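Local coordinates for protein beta-lactamase (Klebsiella pneumoniae, PDB 6KA5) that probably hydrolyses beta-lactam antibiotics as a class C serine beta-lactamase, and is held here as a covalent acyl adduct on its active-site serine, at residues A[124-129]-A[156-161]; A[67-72]-A[328-333]; A[216-221]-A[323-328]. All coordinates share one frame; numbering follows the deposited sequence.

Contact 1 (A[124-129]-A[156-161]). With 1S7 ((2R)-2-{(1S)-1-methoxy-2-oxo-1-[(thiophen-2-ylacetyl)amino]ethyl}-5-methylidene-5,6-dihydro-2H-1,3-thiazine-4-carboxylic acid), chain B.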
loop_
_atom_site.group_PDB
_atom_site.type_symbol
_atom_site.label_atom_id
_atom_site.label_comp_id
_atom_site.label_asym_id
_atom_site.label_seq_id
_atom_site.Cartn_x
_atom_site.Cartn_y
_atom_site.Cartn_z
ATOM N N GLN A 124 2.909 -16.963 -5.337
ATOM C CA GLN A 124 2.632 -17.130 -3.917
ATOM C C GLN A 124 2.860 -15.826 -3.159
ATOM O O GLN A 124 3.376 -14.838 -3.683
ATOM C CB GLN A 124 3.509 -18.244 -3.324
ATOM C CG GLN A 124 5.018 -17.915 -3.364
ATOM C CD GLN A 124 5.879 -18.954 -2.675
ATOM O OE1 GLN A 124 5.702 -19.237 -1.493
ATOM N NE2 GLN A 124 6.841 -19.495 -3.401
ATOM N N LEU A 125 2.480 -15.839 -1.886
ATOM C CA LEU A 125 2.562 -14.632 -1.066
ATOM C C LEU A 125 3.990 -14.139 -0.889
ATOM O O LEU A 125 4.275 -12.954 -1.106
ATOM C CB LEU A 125 1.907 -14.898 0.290
ATOM C CG LEU A 125 1.966 -13.771 1.315
ATOM C CD1 LEU A 125 1.380 -12.444 0.744
ATOM C CD2 LEU A 125 1.169 -14.205 2.527
ATOM N N PHE A 126 4.893 -15.015 -0.447
ATOM C CA PHE A 126 6.239 -14.632 -0.038
ATOM C C PHE A 126 7.295 -15.091 -1.031
ATOM O O PHE A 126 7.213 -16.191 -1.584
ATOM C CB PHE A 126 6.574 -15.214 1.338
ATOM C CG PHE A 126 5.737 -14.655 2.456
ATOM C CD1 PHE A 126 5.811 -13.312 2.787
ATOM C CD2 PHE A 126 4.878 -15.464 3.171
ATOM C CE1 PHE A 126 5.044 -12.787 3.816
ATOM C CE2 PHE A 126 4.109 -14.952 4.206
ATOM C CZ PHE A 126 4.186 -13.607 4.525
ATOM N N MET A 127 8.279 -14.227 -1.250
ATOM C CA MET A 127 9.469 -14.614 -1.995
ATOM C C MET A 127 10.124 -15.805 -1.297
ATOM O O MET A 127 10.258 -15.786 -0.064
ATOM C CB MET A 127 10.428 -13.413 -2.057
ATOM C CG MET A 127 11.663 -13.647 -2.933
ATOM S SD MET A 127 11.226 -13.661 -4.671
ATOM C CE MET A 127 10.993 -11.910 -4.995
ATOM N N PRO A 128 10.498 -16.863 -2.024
ATOM C CA PRO A 128 11.304 -17.929 -1.404
ATOM C C PRO A 128 12.514 -17.337 -0.690
ATOM O O PRO A 128 13.230 -16.489 -1.234
ATOM C CB PRO A 128 11.717 -18.805 -2.592
ATOM C CG PRO A 128 10.604 -18.617 -3.594
ATOM C CD PRO A 128 10.156 -17.168 -3.424
ATOM N N GLU A 129 12.741 -17.797 0.540
ATOM C CA GLU A 129 13.754 -17.175 1.388
ATOM C C GLU A 129 15.160 -17.314 0.811
ATOM O O GLU A 129 16.007 -16.442 1.035
ATOM C CB GLU A 129 13.692 -17.771 2.792
ATOM C CG GLU A 129 12.510 -17.263 3.608
ATOM C CD GLU A 129 12.567 -17.703 5.061
ATOM O OE1 GLU A 129 11.637 -17.361 5.821
ATOM O OE2 GLU A 129 13.544 -18.387 5.440
ATOM N N TYR A 156 -2.913 -12.969 -3.060
ATOM C CA TYR A 156 -2.114 -11.787 -2.755
ATOM C C TYR A 156 -0.645 -12.166 -2.771
ATOM O O TYR A 156 -0.252 -13.174 -2.167
ATOM C CB TYR A 156 -2.534 -11.261 -1.384
ATOM C CG TYR A 156 -1.980 -9.934 -0.964
ATOM C CD1 TYR A 156 -0.714 -9.838 -0.412
ATOM C CD2 TYR A 156 -2.738 -8.789 -1.047
ATOM C CE1 TYR A 156 -0.224 -8.648 0.039
ATOM C CE2 TYR A 156 -2.232 -7.566 -0.600
ATOM C CZ TYR A 156 -0.984 -7.513 -0.057
ATOM O OH TYR A 156 -0.445 -6.323 0.407
ATOM N N SER A 157 0.170 -11.378 -3.483
ATOM C CA SER A 157 1.550 -11.794 -3.754
ATOM C C SER A 157 2.548 -10.646 -3.678
ATOM O O SER A 157 2.436 -9.670 -4.432
ATOM C CB SER A 157 1.636 -12.452 -5.141
ATOM O OG SER A 157 2.975 -12.878 -5.383
ATOM N N ASN A 158 3.594 -10.813 -2.850
ATOM C CA ASN A 158 4.723 -9.878 -2.911
ATOM C C ASN A 158 5.530 -10.058 -4.181
ATOM O O ASN A 158 6.163 -9.105 -4.644
ATOM C CB ASN A 158 5.697 -10.070 -1.745
ATOM C CG ASN A 158 5.165 -9.580 -0.455
ATOM O OD1 ASN A 158 4.136 -8.907 -0.391
ATOM N ND2 ASN A 158 5.877 -9.923 0.610
ATOM N N ILE A 159 5.577 -11.282 -4.719
ATOM C CA ILE A 159 6.398 -11.537 -5.897
ATOM C C ILE A 159 5.766 -10.884 -7.117
ATOM O O ILE A 159 6.445 -10.227 -7.912
ATOM C CB ILE A 159 6.580 -13.049 -6.129
ATOM C CG1 ILE A 159 7.061 -13.760 -4.868
ATOM C CG2 ILE A 159 7.577 -13.283 -7.286
ATOM C CD1 ILE A 159 7.062 -15.292 -4.992
ATOM N N GLY A 160 4.451 -11.037 -7.272
ATOM C CA GLY A 160 3.766 -10.344 -8.349
ATOM C C GLY A 160 3.927 -8.835 -8.277
ATOM O O GLY A 160 4.150 -8.173 -9.299
ATOM N N THR A 161 3.782 -8.269 -7.071
ATOM C CA THR A 161 3.976 -6.833 -6.889
ATOM C C THR A 161 5.381 -6.429 -7.292
ATOM O O THR A 161 5.580 -5.392 -7.946
ATOM C CB THR A 161 3.715 -6.460 -5.432
ATOM O OG1 THR A 161 2.415 -6.942 -5.068
ATOM C CG2 THR A 161 3.762 -4.936 -5.275
HETATM C C 1S7 B . 3.351 -9.719 3.109
HETATM N N 1S7 B . 3.759 -7.797 4.975
HETATM O O 1S7 B . 2.687 -8.461 3.028
HETATM S S 1S7 B . 7.274 -8.903 3.779
HETATM C C1 1S7 B . 2.499 -7.782 4.210
HETATM O O1 1S7 B . 4.775 -6.169 3.708
HETATM S S1 1S7 B . 0.056 -9.002 4.322
HETATM C C2 1S7 B . 4.883 -6.929 4.601
HETATM N N2 1S7 B . 2.048 -9.413 5.992
HETATM C C3 1S7 B . 6.181 -6.983 5.420
HETATM C C4 1S7 B . 6.857 -8.377 5.174
HETATM O O4 1S7 B . 1.908 -5.600 4.819
HETATM C C5 1S7 B . 7.181 -9.414 6.157
HETATM O O5 1S7 B . 3.061 -11.777 7.413
HETATM C C6 1S7 B . 7.854 -10.651 5.380
HETATM O O6 1S7 B . 1.181 -12.041 8.573
HETATM C C7 1S7 B . 7.902 -10.328 3.973
HETATM C C8 1S7 B . 1.386 -8.397 5.180
HETATM C C9 1S7 B . -1.088 -9.470 5.463
HETATM C C10 1S7 B . -0.578 -10.562 6.447
HETATM C C11 1S7 B . -1.405 -11.287 7.212
HETATM C C13 1S7 B . 1.157 -10.518 6.688
HETATM C C14 1S7 B . 2.036 -6.370 3.900
HETATM C C15 1S7 B . 1.841 -11.506 7.606
HETATM O O HOH W 1 8.209 -11.665 0.192
#
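Ser157 and Asn158 each reach one of two successive carbonyls of the loop 124-129. The Ser157 hydroxyl OG donates to Gln124 O at 2.6 Å, coming in 34° out of the carbonyl plane, while the backbone N of Asn158 donates to Leu125 O at 2.8 Å. Ser157 is also the N-cap of helix 158-171. With OG turned directly away from its own backbone N (chi1 -179°), it accepts an almost straight bond from Gly160 N at 3.0 Å and a weak one from Ile159 N.

On the active-site side, Leu125 sends CD1 to the edge of the Tyr156 ring, near its plane, 3.5 Å from Tyr156 CD1. Leu125 CG in turn sits over the centre of one face of the Phe126 ring. That ring runs beside the Asn158 amide, both pointing the same way but with their planes 80° apart. Both touch the methoxy methyl of the ligand, whose carbon C is 3.6 Å from Phe126 CE1. A water accepts from Asn158 ND2 at 2.9 Å and from Met127 N, bridging helix and loop.

Away from the pocket, Ile159 points at the loop. Its CD1 packs 3.5 Å from Phe126 O and against Gln124 CG and Pro128 CD, while Met127 crosses at about a right angle, its SD beside Ile159 CG1.

Tyr156, Ser157 and Asn158 fit the Tyr-Ser-Asn motif of class C enzymes. Tyr156 OH is hydrogen-bonded to Lys74 and Lys321, and Asn158 OD1 to Lys74. Ser157 thus spends its hydroxyl on the helix cap and the loop carbonyl while its two neighbours meet at Lys74, consistent with the bonds to the loop setting where these two groups stand.

Contact 2 (A[67-72]-A[328-333]). With 1S7 ((2R)-2-{(1S)-1-methoxy-2-oxo-1-[(thiophen-2-ylacetyl)amino]ethyl}-5-methylidene-5,6-dihydro-2H-1,3-thiazine-4-carboxylic acid), chain B.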
loop_
_atom_site.group_PDB
_atom_site.type_symbol
_atom_site.label_atom_id
_atom_site.label_comp_id
_atom_site.label_asym_id
_atom_site.label_seq_id
_atom_site.Cartn_x
_atom_site.Cartn_y
_atom_site.Cartn_z
ATOM N N PHE A 67 7.492 6.114 9.884
ATOM C CA PHE A 67 7.048 4.765 10.175
ATOM C C PHE A 67 7.246 3.889 8.942
ATOM O O PHE A 67 7.055 4.353 7.815
ATOM C CB PHE A 67 5.537 4.743 10.522
ATOM C CG PHE A 67 5.161 5.432 11.821
ATOM C CD1 PHE A 67 5.012 6.825 11.895
ATOM C CD2 PHE A 67 4.922 4.661 12.960
ATOM C CE1 PHE A 67 4.627 7.453 13.092
ATOM C CE2 PHE A 67 4.540 5.270 14.161
ATOM C CZ PHE A 67 4.396 6.675 14.227
ATOM N N GLU A 68 7.551 2.611 9.161
ATOM C CA GLU A 68 7.424 1.615 8.097
ATOM C C GLU A 68 5.964 1.365 7.783
ATOM O O GLU A 68 5.140 1.213 8.683
ATOM C CB GLU A 68 8.074 0.297 8.484
ATOM C CG GLU A 68 9.560 0.440 8.751
ATOM C CD GLU A 68 10.193 -0.762 9.382
ATOM O OE1 GLU A 68 9.561 -1.844 9.516
ATOM O OE2 GLU A 68 11.378 -0.620 9.745
ATOM N N VAL A 69 5.641 1.272 6.495
ATOM C CA VAL A 69 4.254 1.023 6.121
ATOM C C VAL A 69 4.041 -0.311 5.433
ATOM O O VAL A 69 2.896 -0.619 5.066
ATOM C CB VAL A 69 3.663 2.166 5.275
ATOM C CG1 VAL A 69 3.726 3.470 6.061
ATOM C CG2 VAL A 69 4.346 2.284 3.892
ATOM N N GLY A 70 5.084 -1.119 5.255
ATOM C CA GLY A 70 4.890 -2.469 4.757
ATOM C C GLY A 70 4.141 -2.495 3.444
ATOM O O GLY A 70 4.466 -1.762 2.488
ATOM N N SER A 71 3.115 -3.336 3.410
ATOM C CA SER A 71 2.352 -3.580 2.192
ATOM C C SER A 71 1.649 -2.344 1.635
ATOM O O SER A 71 1.183 -2.400 0.489
ATOM C CB SER A 71 1.335 -4.704 2.442
ATOM O OG SER A 71 1.987 -5.957 2.590
ATOM N N LEU A 72 1.547 -1.225 2.372
ATOM C CA LEU A 72 1.076 -0.014 1.685
ATOM C C LEU A 72 1.997 0.347 0.540
ATOM O O LEU A 72 1.586 1.042 -0.401
ATOM C CB LEU A 72 0.992 1.211 2.603
ATOM C CG LEU A 72 0.066 1.176 3.803
ATOM C CD1 LEU A 72 -0.084 2.611 4.318
ATOM C CD2 LEU A 72 -1.221 0.567 3.425
ATOM N N PHE A 328 5.633 -2.952 12.716
ATOM C CA PHE A 328 4.746 -1.830 12.414
ATOM C C PHE A 328 3.396 -2.300 11.876
ATOM O O PHE A 328 3.281 -3.358 11.257
ATOM C CB PHE A 328 5.377 -0.882 11.348
ATOM C CG PHE A 328 6.574 -0.084 11.842
ATOM C CD1 PHE A 328 7.841 -0.644 11.864
ATOM C CD2 PHE A 328 6.424 1.246 12.224
ATOM C CE1 PHE A 328 8.939 0.101 12.278
ATOM C CE2 PHE A 328 7.511 2.011 12.643
ATOM C CZ PHE A 328 8.784 1.429 12.676
ATOM N N GLY A 329 2.386 -1.467 12.080
ATOM C CA GLY A 329 1.078 -1.711 11.484
ATOM C C GLY A 329 0.464 -0.434 10.956
ATOM O O GLY A 329 0.434 0.565 11.677
ATOM N N ALA A 330 -0.092 -0.460 9.734
ATOM C CA ALA A 330 -0.536 0.737 9.032
ATOM C C ALA A 330 -1.863 0.458 8.327
ATOM O O ALA A 330 -2.154 -0.681 7.961
ATOM C CB ALA A 330 0.508 1.160 7.993
ATOM N N TYR A 331 -2.643 1.511 8.092
ATOM C CA TYR A 331 -3.879 1.396 7.316
ATOM C C TYR A 331 -4.209 2.741 6.673
ATOM O O TYR A 331 -4.035 3.787 7.313
ATOM C CB TYR A 331 -5.038 0.945 8.228
ATOM C CG TYR A 331 -6.374 0.738 7.526
ATOM C CD1 TYR A 331 -6.542 -0.244 6.560
ATOM C CD2 TYR A 331 -7.476 1.509 7.877
ATOM C CE1 TYR A 331 -7.791 -0.455 5.943
ATOM C CE2 TYR A 331 -8.699 1.331 7.264
ATOM C CZ TYR A 331 -8.856 0.346 6.301
ATOM O OH TYR A 331 -10.100 0.166 5.710
ATOM N N ILE A 332 -4.715 2.712 5.435
ATOM C CA ILE A 332 -5.213 3.894 4.735
ATOM C C ILE A 332 -6.604 3.573 4.236
ATOM O O ILE A 332 -6.828 2.485 3.693
ATOM C CB ILE A 332 -4.325 4.276 3.539
ATOM C CG1 ILE A 332 -3.015 4.845 4.028
ATOM C CG2 ILE A 332 -5.108 5.268 2.624
ATOM C CD1 ILE A 332 -2.085 5.274 2.886
ATOM N N ALA A 333 -7.548 4.500 4.434
ATOM C CA ALA A 333 -8.865 4.379 3.802
ATOM C C ALA A 333 -9.334 5.761 3.374
ATOM O O ALA A 333 -9.052 6.749 4.047
ATOM C CB ALA A 333 -9.915 3.767 4.745
HETATM C C 1S7 B . 3.351 -9.719 3.109
HETATM N N 1S7 B . 3.759 -7.797 4.975
HETATM O O 1S7 B . 2.687 -8.461 3.028
HETATM S S 1S7 B . 7.274 -8.903 3.779
HETATM C C1 1S7 B . 2.499 -7.782 4.210
HETATM O O1 1S7 B . 4.775 -6.169 3.708
HETATM S S1 1S7 B . 0.056 -9.002 4.322
HETATM C C2 1S7 B . 4.883 -6.929 4.601
HETATM N N2 1S7 B . 2.048 -9.413 5.992
HETATM C C3 1S7 B . 6.181 -6.983 5.420
HETATM C C4 1S7 B . 6.857 -8.377 5.174
HETATM O O4 1S7 B . 1.908 -5.600 4.819
HETATM C C5 1S7 B . 7.181 -9.414 6.157
HETATM O O5 1S7 B . 3.061 -11.777 7.413
HETATM C C6 1S7 B . 7.854 -10.651 5.380
HETATM O O6 1S7 B . 1.181 -12.041 8.573
HETATM C C7 1S7 B . 7.902 -10.328 3.973
HETATM C C8 1S7 B . 1.386 -8.397 5.180
HETATM C C9 1S7 B . -1.088 -9.470 5.463
HETATM C C10 1S7 B . -0.578 -10.562 6.447
HETATM C C11 1S7 B . -1.405 -11.287 7.212
HETATM C C13 1S7 B . 1.157 -10.518 6.688
HETATM C C14 1S7 B . 2.036 -6.370 3.900
HETATM C C15 1S7 B . 1.841 -11.506 7.606
#
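The side chains of Glu68 and Phe328 cross at about a right angle. Glu68 CB starts over the face, 3.8 Å from the centroid of the Phe328 ring and 23° off the normal, a CH-pi contact. From there the chain runs out extended toward one side of the ring: CG is 3.6 Å from Phe328 CE1, and CD comes to 3.3 Å from that same CE1. At the tip, OE1 approaches Phe328 CD1 to 3.1 Å, with carboxylate and ring planes 36° apart. Both oxygens have polar partners outside the two segments, OE1 at Thr325 OG1 and OE2 at Tyr205 OH and Val218 N, and these bonds fix the rotation of the carboxylate.

Phe67 CD2 meets the edge of the Phe328 ring, 3.7 Å from Phe328 CE2. Farther along, Leu72 CD1 packs 3.6 Å from Ile332 CD1 and also against Ala330 CB. Between these apolar contacts the chain turns through Gly70 to Ser71, whose OG is covalently bonded to C14 of the ligand.

Segment 67-72 thus lies against strand 329-335 of the large antiparallel sheet. Leu345 of strand 340-346 touches Phe67, Val69 and Ala330, while Leu237 of helix 234-244 packs on Val69, Leu72 and Ile332.

Contact 3 (A[216-221]-A[323-328]). With 1S7 ((2R)-2-{(1S)-1-methoxy-2-oxo-1-[(thiophen-2-ylacetyl)amino]ethyl}-5-methylidene-5,6-dihydro-2H-1,3-thiazine-4-carboxylic acid), chain B.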
loop_
_atom_site.group_PDB
_atom_site.type_symbol
_atom_site.label_atom_id
_atom_site.label_comp_id
_atom_site.label_asym_id
_atom_site.label_seq_id
_atom_site.Cartn_x
_atom_site.Cartn_y
_atom_site.Cartn_z
ATOM N N VAL A 216 12.972 -3.222 16.202
ATOM C CA VAL A 216 13.396 -3.772 14.915
ATOM C C VAL A 216 13.094 -2.796 13.787
ATOM O O VAL A 216 12.133 -2.026 13.837
ATOM C CB VAL A 216 12.749 -5.144 14.604
ATOM C CG1 VAL A 216 13.316 -6.227 15.540
ATOM C CG2 VAL A 216 11.229 -5.077 14.703
ATOM N N HIS A 217 13.927 -2.869 12.744
ATOM C CA HIS A 217 13.720 -2.216 11.463
ATOM C C HIS A 217 13.681 -3.258 10.354
ATOM O O HIS A 217 14.354 -4.291 10.426
ATOM C CB HIS A 217 14.823 -1.216 11.190
ATOM C CG HIS A 217 14.627 0.093 11.882
ATOM N ND1 HIS A 217 15.654 0.989 12.093
ATOM C CD2 HIS A 217 13.505 0.680 12.373
ATOM C CE1 HIS A 217 15.178 2.063 12.700
ATOM N NE2 HIS A 217 13.878 1.902 12.886
ATOM N N VAL A 218 12.903 -2.975 9.308
ATOM C CA VAL A 218 12.702 -3.964 8.253
ATOM C C VAL A 218 13.986 -4.205 7.464
ATOM O O VAL A 218 14.752 -3.279 7.165
ATOM C CB VAL A 218 11.533 -3.547 7.340
ATOM C CG1 VAL A 218 11.799 -2.225 6.636
ATOM C CG2 VAL A 218 11.185 -4.683 6.366
ATOM N N ASN A 219 14.225 -5.480 7.156
ATOM C CA ASN A 219 15.344 -5.934 6.343
ATOM C C ASN A 219 14.906 -5.973 4.883
ATOM O O ASN A 219 13.953 -6.677 4.533
ATOM C CB ASN A 219 15.792 -7.318 6.810
ATOM C CG ASN A 219 16.916 -7.862 5.975
ATOM O OD1 ASN A 219 17.825 -7.123 5.598
ATOM N ND2 ASN A 219 16.858 -9.157 5.655
ATOM N N MET A 220 15.588 -5.210 4.037
ATOM C CA MET A 220 15.205 -5.079 2.637
ATOM C C MET A 220 15.902 -6.143 1.797
ATOM O O MET A 220 17.132 -6.144 1.686
ATOM C CB MET A 220 15.537 -3.677 2.130
ATOM C CG MET A 220 14.817 -2.569 2.899
ATOM S SD MET A 220 13.015 -2.759 2.930
ATOM C CE MET A 220 12.719 -3.008 1.164
ATOM N N GLU A 221 15.120 -7.043 1.216
ATOM C CA GLU A 221 15.617 -8.124 0.372
ATOM C C GLU A 221 15.166 -7.907 -1.080
ATOM O O GLU A 221 14.615 -6.861 -1.429
ATOM C CB GLU A 221 15.152 -9.458 0.955
ATOM C CG GLU A 221 15.679 -9.650 2.368
ATOM C CD GLU A 221 15.252 -10.958 2.984
ATOM O OE1 GLU A 221 14.035 -11.260 2.972
ATOM O OE2 GLU A 221 16.143 -11.685 3.475
ATOM N N GLY A 323 -1.150 -2.405 5.685
ATOM C CA GLY A 323 0.248 -2.799 5.599
ATOM C C GLY A 323 0.833 -3.070 6.962
ATOM O O GLY A 323 0.369 -2.534 7.969
ATOM N N SER A 324 1.849 -3.922 7.000
ATOM C CA SER A 324 2.505 -4.214 8.268
ATOM C C SER A 324 3.923 -4.651 7.977
ATOM O O SER A 324 4.239 -5.044 6.861
ATOM C CB SER A 324 1.756 -5.304 9.054
ATOM O OG SER A 324 1.732 -6.545 8.354
ATOM N N THR A 325 4.769 -4.574 8.997
ATOM C CA THR A 325 6.054 -5.269 8.994
ATOM C C THR A 325 6.163 -5.988 10.328
ATOM O O THR A 325 5.219 -5.968 11.128
ATOM C CB THR A 325 7.234 -4.325 8.817
ATOM O OG1 THR A 325 7.277 -3.441 9.947
ATOM C CG2 THR A 325 7.121 -3.504 7.546
ATOM N N ASN A 326 7.312 -6.610 10.615
ATOM C CA ASN A 326 7.381 -7.269 11.918
ATOM C C ASN A 326 7.229 -6.283 13.065
ATOM O O ASN A 326 6.830 -6.692 14.160
ATOM C CB ASN A 326 8.698 -8.026 12.070
ATOM C CG ASN A 326 8.773 -9.242 11.174
ATOM O OD1 ASN A 326 7.754 -9.834 10.806
ATOM N ND2 ASN A 326 9.995 -9.635 10.829
ATOM N N GLY A 327 7.493 -4.997 12.826
ATOM C CA GLY A 327 7.493 -4.021 13.903
ATOM C C GLY A 327 6.442 -2.939 13.780
ATOM O O GLY A 327 6.340 -2.106 14.678
ATOM N N PHE A 328 5.633 -2.952 12.716
ATOM C CA PHE A 328 4.746 -1.830 12.414
ATOM C C PHE A 328 3.396 -2.300 11.876
ATOM O O PHE A 328 3.281 -3.358 11.257
ATOM C CB PHE A 328 5.377 -0.882 11.348
ATOM C CG PHE A 328 6.574 -0.084 11.842
ATOM C CD1 PHE A 328 7.841 -0.644 11.864
ATOM C CD2 PHE A 328 6.424 1.246 12.224
ATOM C CE1 PHE A 328 8.939 0.101 12.278
ATOM C CE2 PHE A 328 7.511 2.011 12.643
ATOM C CZ PHE A 328 8.784 1.429 12.676
HETATM C C 1S7 B . 3.351 -9.719 3.109
HETATM N N 1S7 B . 3.759 -7.797 4.975
HETATM O O 1S7 B . 2.687 -8.461 3.028
HETATM S S 1S7 B . 7.274 -8.903 3.779
HETATM C C1 1S7 B . 2.499 -7.782 4.210
HETATM O O1 1S7 B . 4.775 -6.169 3.708
HETATM S S1 1S7 B . 0.056 -9.002 4.322
HETATM C C2 1S7 B . 4.883 -6.929 4.601
HETATM N N2 1S7 B . 2.048 -9.413 5.992
HETATM C C3 1S7 B . 6.181 -6.983 5.420
HETATM C C4 1S7 B . 6.857 -8.377 5.174
HETATM O O4 1S7 B . 1.908 -5.600 4.819
HETATM C C5 1S7 B . 7.181 -9.414 6.157
HETATM O O5 1S7 B . 3.061 -11.777 7.413
HETATM C C6 1S7 B . 7.854 -10.651 5.380
HETATM O O6 1S7 B . 1.181 -12.041 8.573
HETATM C C7 1S7 B . 7.902 -10.328 3.973
HETATM C C8 1S7 B . 1.386 -8.397 5.180
HETATM C C9 1S7 B . -1.088 -9.470 5.463
HETATM C C10 1S7 B . -0.578 -10.562 6.447
HETATM C C11 1S7 B . -1.405 -11.287 7.212
HETATM C C13 1S7 B . 1.157 -10.518 6.688
HETATM C C14 1S7 B . 2.036 -6.370 3.900
HETATM C C15 1S7 B . 1.841 -11.506 7.606
#
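The oxyanion hole and the turn just beyond it make up one side of this contact. The loop 216-221 touches that turn mostly by apolar atoms: Val216 lays CG2 4.0 Å from Gly327 CA, and Val218 CG2 stands 4.4 Å from Thr325 CG2, a loose approach. Val216 O comes obliquely to Phe328 CE1 at 4.1 Å, with no bond. Glu68 joins the two segments, bonding to Val218 N and Thr325 OG1.

In the oxyanion hole, Ser324 N donates to the acyl oxygen O4 of the ligand at 2.8 Å, with an N-H...O angle of 150°. Ser71 N supplies a second, weak bond to the same oxygen.

Past Ser324 the chain folds back in a tight hairpin. Thr325 N donates to Phe328 O at 3.0 Å, and a weak bond returns from Phe328 N to Thr325 O. Thr325 OG1 accepts from Gly327 N at 3.3 Å in an ST turn; chi1 of 64° turns the hydroxyl toward that N-H (153° at the hydrogen).

Ser324 and, at the far end of the loop, Glu221 both contact AMP in another structure of this protein. The arrangement is that of the active-site strand carrying the Lys-Thr-Gly motif of serine beta-lactamases, which Lys321, Thr322 and Gly323 fit, leading into a hairpin turn.

Reading from the N terminus, 67-72 comes first and waits longest for its partner: contact 2 closes at 328-333, and the other two contacts fall within the span it encloses. Contact 1 forms and closes early in that span, folding 124-129 back on the start of helix 158-171. Contact 3 follows in series, running from 216-221 to 323-328, and ends on Phe328, where the second half of contact 2 begins. None of them cross. Contacts 2 and 3 meet in the large sheet, where Ala330 N is 2.8 Å from Gly323 O. Contact 1 ties helix 158-171 to the loop between helices 113-117 and 134-143, and all three touch the bound ligand.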